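Long-range contacts in putative DD-carboxypeptidase TP_0574 (Treponema pallidum, PDB 1O75), which has zinc-dependent carboxypeptidase activity on synthetic depsipeptides, binds penicillin and may act as a D,D-carboxypeptidase that lowers peptidoglycan cross-linking: residues L212-V217 and R323-D328; Y251-N256 and S284-G289; F255-Y260 and T316-G321. The protein carries 2 engineered substitutions. One frame throughout, in Å; residues are numbered along the deposited sequence.

Contact 1: residues L212-V217 and R323-D328; sequences LVVDTV and RDVVAD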
loop_
_atom_site.group_PDB
_atom_site.type_symbol
_atom_site.label_atom_id
_atom_site.label_comp_id
_atom_site.label_asym_id
_atom_site.label_seq_id
_atom_site.Cartn_x
_atom_site.Cartn_y
_atom_site.Cartn_z
ATOM N N LEU B 212 7.542 -10.039 -18.907
ATOM C CA LEU B 212 7.759 -9.937 -17.470
ATOM C C LEU B 212 8.233 -11.265 -16.896
ATOM O O LEU B 212 7.939 -12.329 -17.441
ATOM C CB LEU B 212 6.457 -9.586 -16.747
ATOM C CG LEU B 212 5.631 -8.371 -17.169
ATOM C CD1 LEU B 212 4.759 -7.946 -16.015
ATOM C CD2 LEU B 212 6.530 -7.262 -17.591
ATOM N N VAL B 213 8.948 -11.185 -15.781
ATOM C CA VAL B 213 9.431 -12.341 -15.054
ATOM C C VAL B 213 9.195 -12.030 -13.574
ATOM O O VAL B 213 8.857 -10.887 -13.205
ATOM C CB VAL B 213 10.946 -12.592 -15.288
ATOM C CG1 VAL B 213 11.184 -12.973 -16.743
ATOM C CG2 VAL B 213 11.759 -11.360 -14.908
ATOM N N VAL B 214 9.384 -13.034 -12.731
ATOM C CA VAL B 214 9.194 -12.871 -11.303
ATOM C C VAL B 214 10.305 -12.022 -10.699
ATOM O O VAL B 214 11.474 -12.220 -11.013
ATOM C CB VAL B 214 9.220 -14.250 -10.579
ATOM C CG1 VAL B 214 9.213 -14.040 -9.055
ATOM C CG2 VAL B 214 8.037 -15.095 -11.027
ATOM N N ASP B 215 9.951 -11.075 -9.835
ATOM C CA ASP B 215 10.973 -10.278 -9.156
ATOM C C ASP B 215 11.137 -11.011 -7.816
ATOM O O ASP B 215 12.209 -11.531 -7.498
ATOM C CB ASP B 215 10.484 -8.837 -8.966
ATOM C CG ASP B 215 11.506 -7.952 -8.262
ATOM O OD1 ASP B 215 12.574 -8.460 -7.869
ATOM O OD2 ASP B 215 11.231 -6.743 -8.108
ATOM N N THR B 216 10.058 -11.073 -7.046
ATOM C CA THR B 216 10.041 -11.794 -5.766
ATOM C C THR B 216 8.631 -12.332 -5.551
ATOM O O THR B 216 7.677 -11.888 -6.216
ATOM C CB THR B 216 10.353 -10.901 -4.552
ATOM O OG1 THR B 216 9.373 -9.857 -4.466
ATOM C CG2 THR B 216 11.754 -10.305 -4.655
ATOM N N VAL B 217 8.496 -13.282 -4.626
ATOM C CA VAL B 217 7.199 -13.872 -4.309
ATOM C C VAL B 217 7.010 -13.866 -2.809
ATOM O O VAL B 217 7.873 -14.365 -2.083
ATOM C CB VAL B 217 7.099 -15.343 -4.735
ATOM C CG1 VAL B 217 5.730 -15.888 -4.341
ATOM C CG2 VAL B 217 7.330 -15.486 -6.223
ATOM N N ARG B 323 4.908 -13.693 -22.441
ATOM C CA ARG B 323 5.431 -15.016 -22.157
ATOM C C ARG B 323 4.804 -15.413 -20.808
ATOM O O ARG B 323 4.531 -14.546 -19.970
ATOM C CB ARG B 323 6.957 -14.932 -22.051
ATOM C CG ARG B 323 7.687 -16.270 -22.024
ATOM C CD ARG B 323 9.161 -16.100 -22.402
ATOM N NE ARG B 323 9.937 -15.399 -21.378
ATOM C CZ ARG B 323 10.688 -14.325 -21.606
ATOM N NH1 ARG B 323 10.766 -13.813 -22.822
ATOM N NH2 ARG B 323 11.376 -13.771 -20.617
ATOM N N ASP B 324 4.539 -16.703 -20.605
ATOM C CA ASP B 324 3.960 -17.151 -19.329
ATOM C C ASP B 324 4.922 -16.779 -18.190
ATOM O O ASP B 324 6.135 -16.770 -18.364
ATOM C CB ASP B 324 3.735 -18.672 -19.311
ATOM C CG ASP B 324 2.525 -19.120 -20.146
ATOM O OD1 ASP B 324 1.844 -18.276 -20.772
ATOM O OD2 ASP B 324 2.244 -20.337 -20.172
ATOM N N VAL B 325 4.386 -16.442 -17.026
ATOM C CA VAL B 325 5.237 -16.131 -15.888
ATOM C C VAL B 325 5.016 -17.265 -14.911
ATOM O O VAL B 325 3.900 -17.450 -14.431
ATOM C CB VAL B 325 4.822 -14.821 -15.224
ATOM C CG1 VAL B 325 5.652 -14.605 -13.952
ATOM C CG2 VAL B 325 5.003 -13.671 -16.228
ATOM N N VAL B 326 6.068 -18.013 -14.604
ATOM C CA VAL B 326 5.930 -19.159 -13.714
ATOM C C VAL B 326 6.552 -18.862 -12.369
ATOM O O VAL B 326 7.692 -18.415 -12.295
ATOM C CB VAL B 326 6.609 -20.435 -14.322
ATOM C CG1 VAL B 326 6.418 -21.631 -13.398
ATOM C CG2 VAL B 326 6.006 -20.750 -15.696
ATOM N N ALA B 327 5.816 -19.146 -11.303
ATOM C CA ALA B 327 6.317 -18.906 -9.954
ATOM C C ALA B 327 6.087 -20.116 -9.064
ATOM O O ALA B 327 4.992 -20.673 -9.046
ATOM C CB ALA B 327 5.621 -17.679 -9.345
ATOM N N ASP B 328 7.117 -20.515 -8.325
ATOM C CA ASP B 328 6.998 -21.637 -7.410
ATOM C C ASP B 328 6.872 -21.105 -5.974
ATOM O O ASP B 328 7.626 -20.214 -5.559
ATOM C CB ASP B 328 8.221 -22.552 -7.517
ATOM C CG ASP B 328 8.263 -23.333 -8.845
ATOM O OD1 ASP B 328 7.248 -23.332 -9.566
ATOM O OD2 ASP B 328 9.304 -23.955 -9.153
HETATM O O HOH W 1 6.038 -12.326 -19.650
HETATM O O HOH W 2 8.191 -14.976 -17.945
#

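Contact 2: residues Y251-N256 and S284-G289; sequences YVMNFN and SWWKTG. With PDX (2,3-di-O-sulfo-alpha-D-glucopyranose), chain C.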
loop_
_atom_site.group_PDB
_atom_site.type_symbol
_atom_site.label_atom_id
_atom_site.label_comp_id
_atom_site.label_asym_id
_atom_site.label_seq_id
_atom_site.Cartn_x
_atom_site.Cartn_y
_atom_site.Cartn_z
ATOM N N TYR B 251 0.353 -4.858 -18.730
ATOM C CA TYR B 251 0.281 -6.278 -18.408
ATOM C C TYR B 251 -1.077 -6.665 -17.785
ATOM O O TYR B 251 -1.745 -7.574 -18.284
ATOM C CB TYR B 251 1.408 -6.680 -17.461
ATOM C CG TYR B 251 1.413 -8.182 -17.165
ATOM C CD1 TYR B 251 1.883 -9.093 -18.115
ATOM C CD2 TYR B 251 0.928 -8.685 -15.948
ATOM C CE1 TYR B 251 1.881 -10.477 -17.869
ATOM C CE2 TYR B 251 0.911 -10.077 -15.686
ATOM C CZ TYR B 251 1.390 -10.961 -16.654
ATOM O OH TYR B 251 1.331 -12.324 -16.449
ATOM N N VAL B 252 -1.513 -5.990 -16.725
ATOM C CA VAL B 252 -2.794 -6.397 -16.143
ATOM C C VAL B 252 -3.934 -6.172 -17.120
ATOM O O VAL B 252 -4.949 -6.862 -17.052
ATOM C CB VAL B 252 -3.109 -5.686 -14.776
ATOM C CG1 VAL B 252 -2.123 -6.137 -13.715
ATOM C CG2 VAL B 252 -3.061 -4.136 -14.935
ATOM N N MET B 253 -3.775 -5.236 -18.059
ATOM C CA MET B 253 -4.862 -4.997 -19.023
ATOM C C MET B 253 -4.904 -6.115 -20.069
ATOM O O MET B 253 -5.813 -6.171 -20.887
ATOM C CB MET B 253 -4.716 -3.636 -19.708
ATOM C CG MET B 253 -5.066 -2.448 -18.790
ATOM S SD MET B 253 -6.793 -2.490 -18.220
ATOM C CE MET B 253 -6.662 -1.732 -16.672
ATOM N N ASN B 254 -3.905 -6.990 -20.040
ATOM C CA ASN B 254 -3.864 -8.143 -20.944
ATOM C C ASN B 254 -3.894 -9.464 -20.162
ATOM O O ASN B 254 -3.875 -10.566 -20.741
ATOM C CB ASN B 254 -2.621 -8.053 -21.820
ATOM C CG ASN B 254 -2.831 -7.089 -22.973
ATOM O OD1 ASN B 254 -3.641 -7.350 -23.858
ATOM N ND2 ASN B 254 -2.145 -5.960 -22.940
ATOM N N PHE B 255 -3.947 -9.343 -18.837
ATOM C CA PHE B 255 -3.983 -10.525 -17.974
ATOM C C PHE B 255 -5.283 -11.299 -18.092
ATOM O O PHE B 255 -6.380 -10.731 -18.043
ATOM C CB PHE B 255 -3.808 -10.122 -16.511
ATOM C CG PHE B 255 -3.940 -11.272 -15.547
ATOM C CD1 PHE B 255 -2.850 -12.110 -15.286
ATOM C CD2 PHE B 255 -5.142 -11.492 -14.873
ATOM C CE1 PHE B 255 -2.957 -13.148 -14.355
ATOM C CE2 PHE B 255 -5.265 -12.532 -13.937
ATOM C CZ PHE B 255 -4.158 -13.361 -13.678
ATOM N N ASN B 256 -5.165 -12.619 -18.191
ATOM C CA ASN B 256 -6.352 -13.445 -18.275
ATOM C C ASN B 256 -6.592 -14.328 -17.045
ATOM O O ASN B 256 -7.617 -14.210 -16.369
ATOM C CB ASN B 256 -6.271 -14.359 -19.498
ATOM C CG ASN B 256 -6.839 -13.723 -20.748
ATOM O OD1 ASN B 256 -7.765 -12.941 -20.666
ATOM N ND2 ASN B 256 -6.305 -14.089 -21.917
ATOM N N SER B 284 -7.724 -14.687 -7.723
ATOM C CA SER B 284 -6.578 -13.844 -8.042
ATOM C C SER B 284 -7.023 -12.394 -8.069
ATOM O O SER B 284 -8.192 -12.102 -8.305
ATOM C CB SER B 284 -5.963 -14.212 -9.397
ATOM O OG SER B 284 -6.914 -14.216 -10.458
ATOM N N TRP B 285 -6.085 -11.490 -7.832
ATOM C CA TRP B 285 -6.449 -10.088 -7.838
ATOM C C TRP B 285 -5.236 -9.206 -8.031
ATOM O O TRP B 285 -4.077 -9.637 -7.833
ATOM C CB TRP B 285 -7.201 -9.732 -6.545
ATOM C CG TRP B 285 -6.479 -10.112 -5.300
ATOM C CD1 TRP B 285 -5.639 -9.322 -4.565
ATOM C CD2 TRP B 285 -6.471 -11.407 -4.667
ATOM N NE1 TRP B 285 -5.104 -10.042 -3.520
ATOM C CE2 TRP B 285 -5.594 -11.323 -3.559
ATOM C CE3 TRP B 285 -7.113 -12.622 -4.931
ATOM C CZ2 TRP B 285 -5.339 -12.417 -2.716
ATOM C CZ3 TRP B 285 -6.858 -13.714 -4.093
ATOM C CH2 TRP B 285 -5.979 -13.600 -3.001
ATOM N N TRP B 286 -5.512 -7.987 -8.492
ATOM C CA TRP B 286 -4.475 -6.992 -8.708
ATOM C C TRP B 286 -5.153 -5.623 -8.656
ATOM O O TRP B 286 -6.380 -5.544 -8.770
ATOM C CB TRP B 286 -3.760 -7.199 -10.061
ATOM C CG TRP B 286 -4.633 -7.420 -11.266
ATOM C CD1 TRP B 286 -4.871 -8.618 -11.893
ATOM C CD2 TRP B 286 -5.344 -6.428 -12.022
ATOM N NE1 TRP B 286 -5.678 -8.427 -12.985
ATOM C CE2 TRP B 286 -5.988 -7.100 -13.093
ATOM C CE3 TRP B 286 -5.495 -5.043 -11.906
ATOM C CZ2 TRP B 286 -6.776 -6.434 -14.039
ATOM C CZ3 TRP B 286 -6.285 -4.369 -12.855
ATOM C CH2 TRP B 286 -6.915 -5.078 -13.908
ATOM N N LYS B 287 -4.358 -4.577 -8.446
ATOM C CA LYS B 287 -4.845 -3.190 -8.396
ATOM C C LYS B 287 -4.204 -2.413 -9.549
ATOM O O LYS B 287 -3.298 -2.913 -10.221
ATOM C CB LYS B 287 -4.428 -2.510 -7.092
ATOM C CG LYS B 287 -4.697 -3.307 -5.841
ATOM C CD LYS B 287 -6.162 -3.356 -5.496
ATOM C CE LYS B 287 -6.362 -4.120 -4.185
ATOM N NZ LYS B 287 -7.770 -4.583 -3.979
ATOM N N THR B 288 -4.641 -1.174 -9.754
ATOM C CA THR B 288 -4.101 -0.357 -10.838
ATOM C C THR B 288 -3.047 0.625 -10.337
ATOM O O THR B 288 -2.668 1.565 -11.042
ATOM C CB THR B 288 -5.222 0.436 -11.510
ATOM O OG1 THR B 288 -5.875 1.235 -10.522
ATOM C CG2 THR B 288 -6.219 -0.494 -12.130
ATOM N N GLY B 289 -2.592 0.409 -9.113
ATOM C CA GLY B 289 -1.582 1.252 -8.522
ATOM C C GLY B 289 -0.196 1.033 -9.115
ATOM O O GLY B 289 -0.031 0.360 -10.131
HETATM C C1 PDX C . -0.633 0.109 -2.114
HETATM C C2 PDX C . -1.161 0.780 -3.372
HETATM C C3 PDX C . -0.850 2.272 -3.348
HETATM C C4 PDX C . -1.343 2.954 -2.069
HETATM C C5 PDX C . -0.774 2.225 -0.869
HETATM C C6 PDX C . -1.245 2.756 0.443
HETATM O O2 PDX C . -0.534 0.132 -4.499
HETATM O O3 PDX C . -1.509 2.886 -4.465
HETATM O O4 PDX C . -1.021 4.369 -2.058
HETATM O O5 PDX C . -1.121 0.784 -0.915
HETATM O O6 PDX C . -1.812 1.685 1.233
HETATM O O1S PDX C . -0.741 -0.864 -6.580
HETATM O O2S PDX C . -2.758 -0.148 -5.528
HETATM O O3S PDX C . -1.541 -2.072 -4.613
HETATM O O1X PDX C . -1.838 4.080 -6.397
HETATM O O2X PDX C . 0.234 2.987 -5.948
HETATM O O3X PDX C . -0.329 4.989 -4.756
HETATM S S PDX C . -1.366 -0.674 -5.409
HETATM S "S'" PDX C . -0.772 3.751 -5.445
#

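Contact 3: residues F255-Y260 and T316-G321; sequences FNTVRY and TLIANG. With XE (xenon), chain F.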
loop_
_atom_site.group_PDB
_atom_site.type_symbol
_atom_site.label_atom_id
_atom_site.label_comp_id
_atom_site.label_asym_id
_atom_site.label_seq_id
_atom_site.Cartn_x
_atom_site.Cartn_y
_atom_site.Cartn_z
ATOM N N PHE B 255 -3.947 -9.343 -18.837
ATOM C CA PHE B 255 -3.983 -10.525 -17.974
ATOM C C PHE B 255 -5.283 -11.299 -18.092
ATOM O O PHE B 255 -6.380 -10.731 -18.043
ATOM C CB PHE B 255 -3.808 -10.122 -16.511
ATOM C CG PHE B 255 -3.940 -11.272 -15.547
ATOM C CD1 PHE B 255 -2.850 -12.110 -15.286
ATOM C CD2 PHE B 255 -5.142 -11.492 -14.873
ATOM C CE1 PHE B 255 -2.957 -13.148 -14.355
ATOM C CE2 PHE B 255 -5.265 -12.532 -13.937
ATOM C CZ PHE B 255 -4.158 -13.361 -13.678
ATOM N N ASN B 256 -5.165 -12.619 -18.191
ATOM C CA ASN B 256 -6.352 -13.445 -18.275
ATOM C C ASN B 256 -6.592 -14.328 -17.045
ATOM O O ASN B 256 -7.617 -14.210 -16.369
ATOM C CB ASN B 256 -6.271 -14.359 -19.498
ATOM C CG ASN B 256 -6.839 -13.723 -20.748
ATOM O OD1 ASN B 256 -7.765 -12.941 -20.666
ATOM N ND2 ASN B 256 -6.305 -14.089 -21.917
ATOM N N THR B 257 -5.637 -15.209 -16.744
ATOM C CA THR B 257 -5.870 -16.148 -15.655
ATOM C C THR B 257 -4.598 -16.788 -15.099
ATOM O O THR B 257 -3.473 -16.423 -15.497
ATOM C CB THR B 257 -6.883 -17.212 -16.177
ATOM O OG1 THR B 257 -7.365 -18.019 -15.098
ATOM C CG2 THR B 257 -6.230 -18.101 -17.280
ATOM N N VAL B 258 -4.773 -17.721 -14.156
ATOM C CA VAL B 258 -3.644 -18.408 -13.539
ATOM C C VAL B 258 -3.930 -19.896 -13.399
ATOM O O VAL B 258 -5.032 -20.295 -12.996
ATOM C CB VAL B 258 -3.358 -17.913 -12.088
ATOM C CG1 VAL B 258 -1.963 -18.410 -11.626
ATOM C CG2 VAL B 258 -3.439 -16.427 -12.013
ATOM N N ARG B 259 -2.934 -20.711 -13.711
ATOM C CA ARG B 259 -3.066 -22.150 -13.549
ATOM C C ARG B 259 -2.315 -22.527 -12.280
ATOM O O ARG B 259 -1.216 -22.026 -12.030
ATOM C CB ARG B 259 -2.434 -22.885 -14.725
ATOM C CG ARG B 259 -2.565 -24.421 -14.615
ATOM C CD ARG B 259 -1.647 -25.106 -15.649
ATOM N NE ARG B 259 -1.755 -26.559 -15.594
ATOM C CZ ARG B 259 -2.516 -27.275 -16.415
ATOM N NH1 ARG B 259 -3.229 -26.666 -17.349
ATOM N NH2 ARG B 259 -2.560 -28.599 -16.306
ATOM N N TYR B 260 -2.899 -23.385 -11.457
ATOM C CA TYR B 260 -2.189 -23.848 -10.260
ATOM C C TYR B 260 -1.778 -25.322 -10.520
ATOM O O TYR B 260 -2.644 -26.140 -10.839
ATOM C CB TYR B 260 -3.102 -23.860 -9.013
ATOM C CG TYR B 260 -3.558 -22.492 -8.498
ATOM C CD1 TYR B 260 -2.979 -21.309 -8.977
ATOM C CD2 TYR B 260 -4.555 -22.394 -7.516
ATOM C CE1 TYR B 260 -3.381 -20.049 -8.488
ATOM C CE2 TYR B 260 -4.969 -21.139 -7.012
ATOM C CZ TYR B 260 -4.374 -19.976 -7.506
ATOM O OH TYR B 260 -4.766 -18.748 -7.012
ATOM N N THR B 316 1.187 -20.406 -12.840
ATOM C CA THR B 316 1.516 -19.914 -14.165
ATOM C C THR B 316 0.551 -18.775 -14.523
ATOM O O THR B 316 -0.630 -19.014 -14.699
ATOM C CB THR B 316 1.400 -21.043 -15.224
ATOM O OG1 THR B 316 2.303 -22.102 -14.873
ATOM C CG2 THR B 316 1.782 -20.517 -16.635
ATOM N N LEU B 317 1.074 -17.553 -14.635
ATOM C CA LEU B 317 0.271 -16.370 -14.995
ATOM C C LEU B 317 0.121 -16.329 -16.517
ATOM O O LEU B 317 1.111 -16.358 -17.234
ATOM C CB LEU B 317 0.988 -15.088 -14.538
ATOM C CG LEU B 317 0.831 -14.598 -13.095
ATOM C CD1 LEU B 317 0.752 -15.721 -12.137
ATOM C CD2 LEU B 317 1.985 -13.666 -12.775
ATOM N N ILE B 318 -1.112 -16.214 -16.988
ATOM C CA ILE B 318 -1.426 -16.210 -18.406
ATOM C C ILE B 318 -1.994 -14.862 -18.858
ATOM O O ILE B 318 -3.038 -14.417 -18.374
ATOM C CB ILE B 318 -2.421 -17.345 -18.694
ATOM C CG1 ILE B 318 -1.743 -18.693 -18.335
ATOM C CG2 ILE B 318 -2.854 -17.305 -20.149
ATOM C CD1 ILE B 318 -2.719 -19.840 -18.229
ATOM N N ALA B 319 -1.301 -14.232 -19.799
ATOM C CA ALA B 319 -1.686 -12.908 -20.287
ATOM C C ALA B 319 -1.438 -12.791 -21.793
ATOM O O ALA B 319 -0.432 -13.265 -22.288
ATOM C CB ALA B 319 -0.871 -11.834 -19.543
ATOM N N ASN B 320 -2.358 -12.147 -22.502
ATOM C CA ASN B 320 -2.245 -11.985 -23.961
ATOM C C ASN B 320 -1.003 -11.236 -24.388
ATOM O O ASN B 320 -0.730 -10.149 -23.896
ATOM C CB ASN B 320 -3.482 -11.253 -24.515
ATOM C CG ASN B 320 -4.719 -12.086 -24.456
ATOM O OD1 ASN B 320 -4.547 -13.406 -24.490
ATOM N ND2 ASN B 320 -5.842 -11.557 -24.386
ATOM N N GLY B 321 -0.239 -11.846 -25.295
ATOM C CA GLY B 321 0.947 -11.204 -25.827
ATOM C C GLY B 321 2.186 -11.275 -24.976
ATOM O O GLY B 321 3.228 -10.736 -25.365
HETATM XE XE XE F . -2.203 -19.839 -4.710
#

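Contact 1: residues L212-V217 and R323-D328
Val214 and Val325 form the tight centre of this contact, each using a different branch for a different partner. On Val325, CG1 meets Val214 CG2 at 3.8 Å, while CG2 rests against the backbone, 3.4 Å from Leu212 O. Val214 turns CG1 away from its own N (chi1 172°), which brings the other methyl to the facing strand. There CG2 lies 3.6 Å from the carbonyl oxygen of Val326 and 3.9 Å from Ala327 CB. Val217 extends the apolar row by bringing its own CG2 to that same Ala327 methyl. Beneath Leu212 and Val325, the side chain of Tyr251 from helix 245-252 closes the inner side.

Toward Arg323 the two chains draw on water instead. One water accepts from Leu212 N at 2.8 Å and donates to Arg323 O at 2.7 Å. A second water donates to both Leu212 O and Asp324 O. No direct hydrogen bond joins the segments, although strands 212-214 and 325-328 run almost parallel, at 3°, with axes 6.5 Å apart. The outer side is looser: Val326 is exposed and turned away, and Arg323 is modelled in two conformers. In the conformer given, NH1 pairs with Asp211, and NH2 is a distant neighbour of Val213 CG1.

Each strand has its firm backbone pairing elsewhere, Val213 with Lys236 and Val325 with Leu317. Asp215 and Thr216 both face Met234 in a classic beta bulge, where strand 212-220 turns a corner before Val217 comes back to Ala327. Two edge strands from different sheets, joined by valine and alanine methyls and two bridging waters, thus close one open side of a beta sandwich, consistent with an immunoglobulin-like fold of the E-set clan for domain C.

Contact 2: residues Y251-N256 and S284-G289
In the beta sandwich of domain C, the turn from helix 245-252 into strand 255-262 packs Val252 and Phe255 onto Trp286 of residues 284-289. The main element is a CH-pi contact: Val252 CB stands 3.5 Å from the centroid of the indole's six-membered ring and only 8° off its normal. Its two methyls spread over that same face, CG1 by the five-membered ring, 3.7 Å from Trp286 CG, and CG2 by CZ3. A chi1 of 47° swings the indole toward the helix turn.

The pyrrole edge of the indole is turned into Phe255. This is an offset edge-to-face pair, with ring centroids 5.4 Å apart and planes at 85°; Phe255 CD2 comes within 3.6 Å of Trp286 NE1. At the opposite end of the indole, Met253 reaches back so that CE approaches CH2. Ser284 OG lies at the edge of the Phe255 ring, 4.2 Å from CE2, and has its hydrogen bond with His280 ND1. His280 also meets the indole. The turn carrying Val252 and Phe255 is held by Asn254 N to Tyr251 O and by a weaker bond from Phe255 N to Val252 O.

Beyond the tryptophan, the chain runs into the pocket for the sulfated glucose, which is also hydrogen-bonded to Arg290 N and Arg88 NH1. Lys287 sets the start of its side chain beside a sulfate: CB lies 3.3 Å from sulfate oxygen O2S, and the chain bends at the CB-CG bond. Gly289, with no side chain in the way, lets sulfate oxygen O1S come to 3.0 Å from its CA.

Contact 3: residues F255-Y260 and T316-G321
Ile318 O is gripped by two consecutive amides, Asn256 N at 2.8 Å and Thr257 N at 3.2 Å. Both donors lie in the carbonyl plane. Asn256 provides the extra residue of a classic beta bulge, its psi of -60° turning the chain enough for both N-H groups to reach one oxygen. Beyond the bulge the pairing is regular. Ile318 N returns a bond to Thr257 O at 2.8 Å, and Arg259 and Thr316 exchange N-H···O bonds of 3.0 Å in both directions.

Past the bulge, side chains alternate between the two faces. Val258 CG1 meets Leu317 CD1 at 3.9 Å, and Ala319 CB packs 3.7 Å from Phe255 CA; this face looks into the sandwich, toward Ile294 and Cys296 of strand 293-298. On the other face Thr257 and Ile318 run alongside each other, Thr257 CG2 against Ile318 CD1. Tyr20 of helix 17-25 packs on both. At the bulged end Asn256 and Asn320 bring their amides together with planes nearly perpendicular, and Asn320 ND2 is hydrogen-bonded to Phe157 O.

Tyr260 takes its ring into a xenon site with Cys296, Gly297 and Phe331. The gas atom sits over one ring face, 3.5 Å from Tyr260 CZ, while the hydroxyl is hydrogen-bonded to Gly297 O. Strands 255-262 and 311-319 are thus the central antiparallel pair of one sheet of the sandwich, with a classic bulge near the start of strand 255-262.

From the N terminus, strand 212-220 comes first, and contact 1 closes the longest loop by bringing residues 323-328 back to it. Contacts 2 and 3 are both nested inside that loop. They start from the same piece of chain, sharing Phe255 and Asn256: contact 2 closes a short excursion to residues 284-289, contact 3 a longer one to residues 316-321. In the fold, contact 3 forms the middle of one sheet, contact 1 joins that sheet's edge to the edge of the other, and contact 2 fastens the helix turn to the far edge. Tyr251 packs against Leu212, Val325, Leu317 and Ala319, tying all three together.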